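Local coordinates for glycoside hydrolase family protein (Novosphingobium sp. PP1Y, PDB 6Q2F) that probably hydrolyses terminal alpha-L-rhamnose from rhamnosylated compounds, acting as an alpha-L-rhamnosidase of the glycoside hydrolase class, at residues Q181-P186 with D244-V249; A274-P279 with G369-H374. All blocks are in the same frame, centred on the assembly; numbering follows the deposited sequence.

Contact 1: residues Q181-P186 with D244-V249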
loop_
_atom_site.group_PDB
_atom_site.type_symbol
_atom_site.label_atom_id
_atom_site.label_comp_id
_atom_site.label_asym_id
_atom_site.label_seq_id
_atom_site.Cartn_x
_atom_site.Cartn_y
_atom_site.Cartn_z
ATOM N N GLN A 181 -28.541 4.055 3.695
ATOM C CA GLN A 181 -29.900 4.449 3.998
ATOM C C GLN A 181 -29.975 5.613 4.966
ATOM O O GLN A 181 -29.536 6.691 4.683
ATOM C CB GLN A 181 -30.792 3.271 4.375
ATOM C CG GLN A 181 -31.068 2.291 3.259
ATOM C CD GLN A 181 -32.025 2.821 2.226
ATOM O OE1 GLN A 181 -31.816 3.844 1.675
ATOM N NE2 GLN A 181 -33.090 2.121 2.004
ATOM N N THR A 182 -30.579 5.364 6.112
ATOM C CA THR A 182 -30.728 6.356 7.152
ATOM C C THR A 182 -29.577 6.481 8.136
ATOM O O THR A 182 -29.619 7.329 8.968
ATOM C CB THR A 182 -31.976 6.078 8.014
ATOM O OG1 THR A 182 -31.962 4.734 8.448
ATOM C CG2 THR A 182 -33.197 6.279 7.254
ATOM N N LEU A 183 -28.568 5.642 8.043
ATOM C CA LEU A 183 -27.476 5.654 9.008
ATOM C C LEU A 183 -26.691 6.960 8.952
ATOM O O LEU A 183 -26.407 7.495 7.878
ATOM C CB LEU A 183 -26.535 4.470 8.754
ATOM C CG LEU A 183 -27.148 3.096 9.015
ATOM C CD1 LEU A 183 -26.073 2.019 8.923
ATOM C CD2 LEU A 183 -27.821 3.087 10.392
ATOM N N HIS A 184 -26.311 7.451 10.119
ATOM C CA HIS A 184 -25.446 8.614 10.247
ATOM C C HIS A 184 -23.989 8.187 10.230
ATOM O O HIS A 184 -23.667 7.008 10.389
ATOM C CB HIS A 184 -25.784 9.361 11.539
ATOM C CG HIS A 184 -27.164 9.933 11.548
ATOM N ND1 HIS A 184 -27.465 11.153 10.980
ATOM C CD2 HIS A 184 -28.333 9.436 12.016
ATOM C CE1 HIS A 184 -28.760 11.385 11.109
ATOM N NE2 HIS A 184 -29.308 10.358 11.734
ATOM N N PRO A 185 -23.065 9.128 10.035
ATOM C CA PRO A 185 -21.647 8.823 10.253
ATOM C C PRO A 185 -21.383 8.613 11.734
ATOM O O PRO A 185 -22.163 9.078 12.575
ATOM C CB PRO A 185 -20.915 10.070 9.716
ATOM C CG PRO A 185 -21.984 10.852 8.940
ATOM C CD PRO A 185 -23.262 10.523 9.608
ATOM N N PRO A 186 -20.311 7.916 12.102
ATOM C CA PRO A 186 -20.135 7.504 13.501
ATOM C C PRO A 186 -19.726 8.650 14.423
ATOM O O PRO A 186 -19.353 9.742 13.990
ATOM C CB PRO A 186 -19.023 6.454 13.421
ATOM C CG PRO A 186 -18.235 6.847 12.216
ATOM C CD PRO A 186 -19.236 7.396 11.235
ATOM N N ASP A 244 -36.166 3.132 11.826
ATOM C CA ASP A 244 -34.823 3.440 12.310
ATOM C C ASP A 244 -34.059 2.136 12.530
ATOM O O ASP A 244 -34.176 1.505 13.585
ATOM C CB ASP A 244 -34.896 4.257 13.596
ATOM C CG ASP A 244 -33.523 4.619 14.136
ATOM O OD1 ASP A 244 -32.530 4.446 13.396
ATOM O OD2 ASP A 244 -33.436 5.080 15.298
ATOM N N ILE A 245 -33.249 1.753 11.538
ATOM C CA ILE A 245 -32.411 0.564 11.658
ATOM C C ILE A 245 -31.291 0.728 12.676
ATOM O O ILE A 245 -30.675 -0.269 13.068
ATOM C CB ILE A 245 -31.814 0.180 10.287
ATOM C CG1 ILE A 245 -31.016 1.347 9.704
ATOM C CG2 ILE A 245 -32.914 -0.254 9.326
ATOM C CD1 ILE A 245 -30.607 1.142 8.266
ATOM N N ALA A 246 -31.000 1.955 13.106
ATOM C CA ALA A 246 -30.041 2.183 14.182
ATOM C C ALA A 246 -30.679 2.171 15.567
ATOM O O ALA A 246 -29.954 2.172 16.564
ATOM C CB ALA A 246 -29.317 3.517 13.979
ATOM N N GLY A 247 -32.005 2.171 15.656
ATOM C CA GLY A 247 -32.668 2.205 16.944
ATOM C C GLY A 247 -33.575 1.019 17.178
ATOM O O GLY A 247 -34.634 0.904 16.555
ATOM N N GLY A 248 -33.172 0.133 18.083
ATOM C CA GLY A 248 -33.952 -1.054 18.356
ATOM C C GLY A 248 -34.074 -1.351 19.832
ATOM O O GLY A 248 -34.751 -0.623 20.563
ATOM N N VAL A 249 -33.426 -2.418 20.283
ATOM C CA VAL A 249 -33.505 -2.854 21.667
ATOM C C VAL A 249 -32.096 -2.985 22.221
ATOM O O VAL A 249 -31.154 -3.319 21.498
ATOM C CB VAL A 249 -34.261 -4.189 21.804
ATOM C CG1 VAL A 249 -35.665 -4.045 21.272
ATOM C CG2 VAL A 249 -33.527 -5.296 21.051
HETATM O O HOH W 1 -30.209 6.174 11.685
#
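Ile245 and Leu183 cross at about a right angle, CG1 of Ile245 packing 3.7 Å from CD2 of Leu183. The same Leu183 branch also reaches the next residue of the turn, CD2 lying 3.9 Å from CB of Ala246, so one methyl spans two neighbouring side chains. Ile245 has the larger buried share of the two. Its CG1 stands between the backbone N and the carbonyl carbon (chi1 57°), where it meets both Leu183 CD2 and Thr182 OG1, and the extended chain beyond brings CD1 near Thr182 OG1 (3.8 Å) and Leu183 CD2 (4.0 Å) as well. On the Thr182 side the meeting is oblique and is one of packing alone: OG1 of Thr182 sits 3.7 Å from CG1 of Ile245.

Ile245 and Ala246 are the central residues of a type I beta turn from Asp244 to Gly247, closed by Gly247 N to Asp244 O at 3.1 Å. An Asx turn braces the same corner: Ala246 N donates to Asp244 OD1 over 2.9 Å, reaching it 54° out of the carboxylate plane. A water adds a polar link between the loops, donating to Thr182 O at 3.0 Å and, weakly, to Asp244 OD1.

This is a surface contact between two loops, the first following strand 164-165 and the second leading into strand 249-251. The amide of Gln181 ties its loop to Trp155 O on strand 151-160, while Val249 pairs by backbone hydrogen bonds with Val368 of strand 366-374, placing the turn at the margin of a four-stranded antiparallel sheet.

Contact 2: residues A274-P279 with G369-H374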
loop_
_atom_site.group_PDB
_atom_site.type_symbol
_atom_site.label_atom_id
_atom_site.label_comp_id
_atom_site.label_asym_id
_atom_site.label_seq_id
_atom_site.Cartn_x
_atom_site.Cartn_y
_atom_site.Cartn_z
ATOM N N ALA A 274 -32.566 -13.047 6.717
ATOM C CA ALA A 274 -32.547 -12.177 7.854
ATOM C C ALA A 274 -31.631 -10.987 7.678
ATOM O O ALA A 274 -30.584 -11.104 7.122
ATOM C CB ALA A 274 -32.088 -12.961 9.043
ATOM N N THR A 275 -32.023 -9.848 8.208
ATOM C CA THR A 275 -31.188 -8.655 8.185
ATOM C C THR A 275 -30.926 -8.210 9.618
ATOM O O THR A 275 -31.856 -8.148 10.433
ATOM C CB THR A 275 -31.846 -7.523 7.383
ATOM O OG1 THR A 275 -32.121 -7.978 6.054
ATOM C CG2 THR A 275 -30.924 -6.322 7.315
ATOM N N VAL A 276 -29.667 -7.903 9.926
ATOM C CA VAL A 276 -29.262 -7.476 11.259
ATOM C C VAL A 276 -28.435 -6.203 11.146
ATOM O O VAL A 276 -27.638 -6.053 10.215
ATOM C CB VAL A 276 -28.465 -8.585 11.977
ATOM C CG1 VAL A 276 -27.910 -8.084 13.287
ATOM C CG2 VAL A 276 -29.352 -9.789 12.219
ATOM N N PHE A 277 -28.625 -5.279 12.088
ATOM C CA PHE A 277 -27.671 -4.191 12.263
ATOM C C PHE A 277 -27.463 -3.907 13.741
ATOM O O PHE A 277 -28.425 -3.725 14.497
ATOM C CB PHE A 277 -28.102 -2.910 11.548
ATOM C CG PHE A 277 -27.095 -1.801 11.667
ATOM C CD1 PHE A 277 -25.823 -1.942 11.128
ATOM C CD2 PHE A 277 -27.411 -0.625 12.327
ATOM C CE1 PHE A 277 -24.885 -0.921 11.241
ATOM C CE2 PHE A 277 -26.481 0.397 12.448
ATOM C CZ PHE A 277 -25.218 0.253 11.902
ATOM N N VAL A 278 -26.196 -3.875 14.139
ATOM C CA VAL A 278 -25.743 -3.494 15.467
ATOM C C VAL A 278 -24.980 -2.180 15.319
ATOM O O VAL A 278 -23.892 -2.166 14.724
ATOM C CB VAL A 278 -24.859 -4.582 16.090
ATOM C CG1 VAL A 278 -24.336 -4.133 17.461
ATOM C CG2 VAL A 278 -25.624 -5.890 16.184
ATOM N N PRO A 279 -25.512 -1.061 15.807
ATOM C CA PRO A 279 -24.793 0.213 15.682
ATOM C C PRO A 279 -23.417 0.133 16.321
ATOM O O PRO A 279 -23.172 -0.682 17.213
ATOM C CB PRO A 279 -25.697 1.202 16.423
ATOM C CG PRO A 279 -27.055 0.597 16.328
ATOM C CD PRO A 279 -26.857 -0.891 16.376
ATOM N N GLY A 369 -29.975 -2.578 16.589
ATOM C CA GLY A 369 -30.851 -1.624 15.940
ATOM C C GLY A 369 -31.885 -2.247 15.021
ATOM O O GLY A 369 -33.026 -1.787 14.971
ATOM N N GLN A 370 -31.504 -3.288 14.289
ATOM C CA GLN A 370 -32.407 -3.967 13.377
ATOM C C GLN A 370 -32.184 -5.466 13.468
ATOM O O GLN A 370 -31.041 -5.932 13.513
ATOM C CB GLN A 370 -32.196 -3.507 11.928
ATOM C CG GLN A 370 -33.146 -4.156 10.925
ATOM C CD GLN A 370 -32.809 -3.790 9.490
ATOM O OE1 GLN A 370 -31.688 -3.405 9.193
ATOM N NE2 GLN A 370 -33.785 -3.901 8.598
ATOM N N PHE A 371 -33.285 -6.216 13.479
ATOM C CA PHE A 371 -33.227 -7.674 13.400
ATOM C C PHE A 371 -34.532 -8.112 12.746
ATOM O O PHE A 371 -35.567 -8.193 13.415
ATOM C CB PHE A 371 -33.039 -8.309 14.772
ATOM C CG PHE A 371 -32.889 -9.804 14.736
ATOM C CD1 PHE A 371 -32.523 -10.458 13.566
ATOM C CD2 PHE A 371 -33.120 -10.559 15.870
ATOM C CE1 PHE A 371 -32.386 -11.836 13.532
ATOM C CE2 PHE A 371 -32.985 -11.940 15.839
ATOM C CZ PHE A 371 -32.619 -12.576 14.669
ATOM N N GLU A 372 -34.473 -8.388 11.446
ATOM C CA GLU A 372 -35.658 -8.585 10.623
ATOM C C GLU A 372 -35.581 -9.937 9.934
ATOM O O GLU A 372 -34.586 -10.241 9.267
ATOM C CB GLU A 372 -35.775 -7.461 9.588
ATOM C CG GLU A 372 -37.067 -7.439 8.795
ATOM C CD GLU A 372 -37.279 -6.103 8.098
ATOM O OE1 GLU A 372 -36.707 -5.089 8.571
ATOM O OE2 GLU A 372 -38.019 -6.067 7.087
ATOM N N LEU A 373 -36.626 -10.742 10.094
ATOM C CA LEU A 373 -36.741 -12.018 9.403
ATOM C C LEU A 373 -37.660 -11.858 8.193
ATOM O O LEU A 373 -38.661 -11.138 8.252
ATOM C CB LEU A 373 -37.278 -13.102 10.340
ATOM C CG LEU A 373 -36.541 -13.264 11.674
ATOM C CD1 LEU A 373 -37.117 -14.410 12.485
ATOM C CD2 LEU A 373 -35.056 -13.471 11.456
ATOM N N HIS A 374 -37.316 -12.538 7.102
ATOM C CA HIS A 374 -38.034 -12.422 5.839
ATOM C C HIS A 374 -38.572 -13.778 5.405
ATOM O O HIS A 374 -37.857 -14.785 5.464
ATOM C CB HIS A 374 -37.123 -11.860 4.744
ATOM C CG HIS A 374 -36.627 -10.476 5.019
ATOM N ND1 HIS A 374 -37.376 -9.352 4.745
ATOM C CD2 HIS A 374 -35.454 -10.032 5.531
ATOM C CE1 HIS A 374 -36.691 -8.274 5.082
ATOM N NE2 HIS A 374 -35.520 -8.658 5.559
#
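An antiparallel strand pair ending in a classic beta bulge joins 274-277 to 370-374, the short axes 4.5 Å apart and 178° between directions. At the hydrogen-bonded pair Thr275-Glu372, Thr275 N donates to Glu372 O and Glu372 N to Thr275 O, both over 2.8 Å and in the carbonyl plane. Phe277 N donates to Gln370 O at 2.9 Å, tilted 30° from the carbonyl plane. The bulge places Gly369 and Gln370 opposite Phe277: Phe277 O accepts from Gln370 N at 3.1 Å, on a lone pair, and weakly from Gly369 N.

On one face, Gln370 has CG anti to its backbone N (chi1 -178°) and an extended chain, which lays the amide obliquely over Thr275, OE1 3.6 Å from CG2. NE2 of Gln370 bonds OE1 of Glu372 at 3.2 Å, in the amide plane, which should fix the amide's rotation. Thr275 OG1 bonds Thr317 OG1. On the other face Val276 and Phe371 lie side by side, CG2 3.5 Å from CD1.

On its other side strand 268-277 pairs antiparallel with strand 316-325 through Ala274-Ile318 and Val276-Thr316 backbone bonds. The Val276, Phe371 and Leu373 face packs against strands 260-265 and 327-331 of the six-stranded sheet.

Overall arrangement
The two contacts have centres about 11 Å apart, and both segments of contact 1 precede those of contact 2 in the sequence. They touch directly. Leu183 CD1 lies 3.6 Å from Phe277 CZ, and Ile245 CG2 lies 3.4 Å from Gln370 OE1, so the loops of contact 1 pack on the Phe277 and Gln370 face of contact 2. Strand 249-251, which contact 1 enters, is an edge of the sheet whose two central strands make contact 2. The opposite face, with Val276 and Phe371, turns to the six-stranded sheet, consistent with a beta-sandwich domain; the contact centres lie about 32 and 34 Å from the centre of the chain.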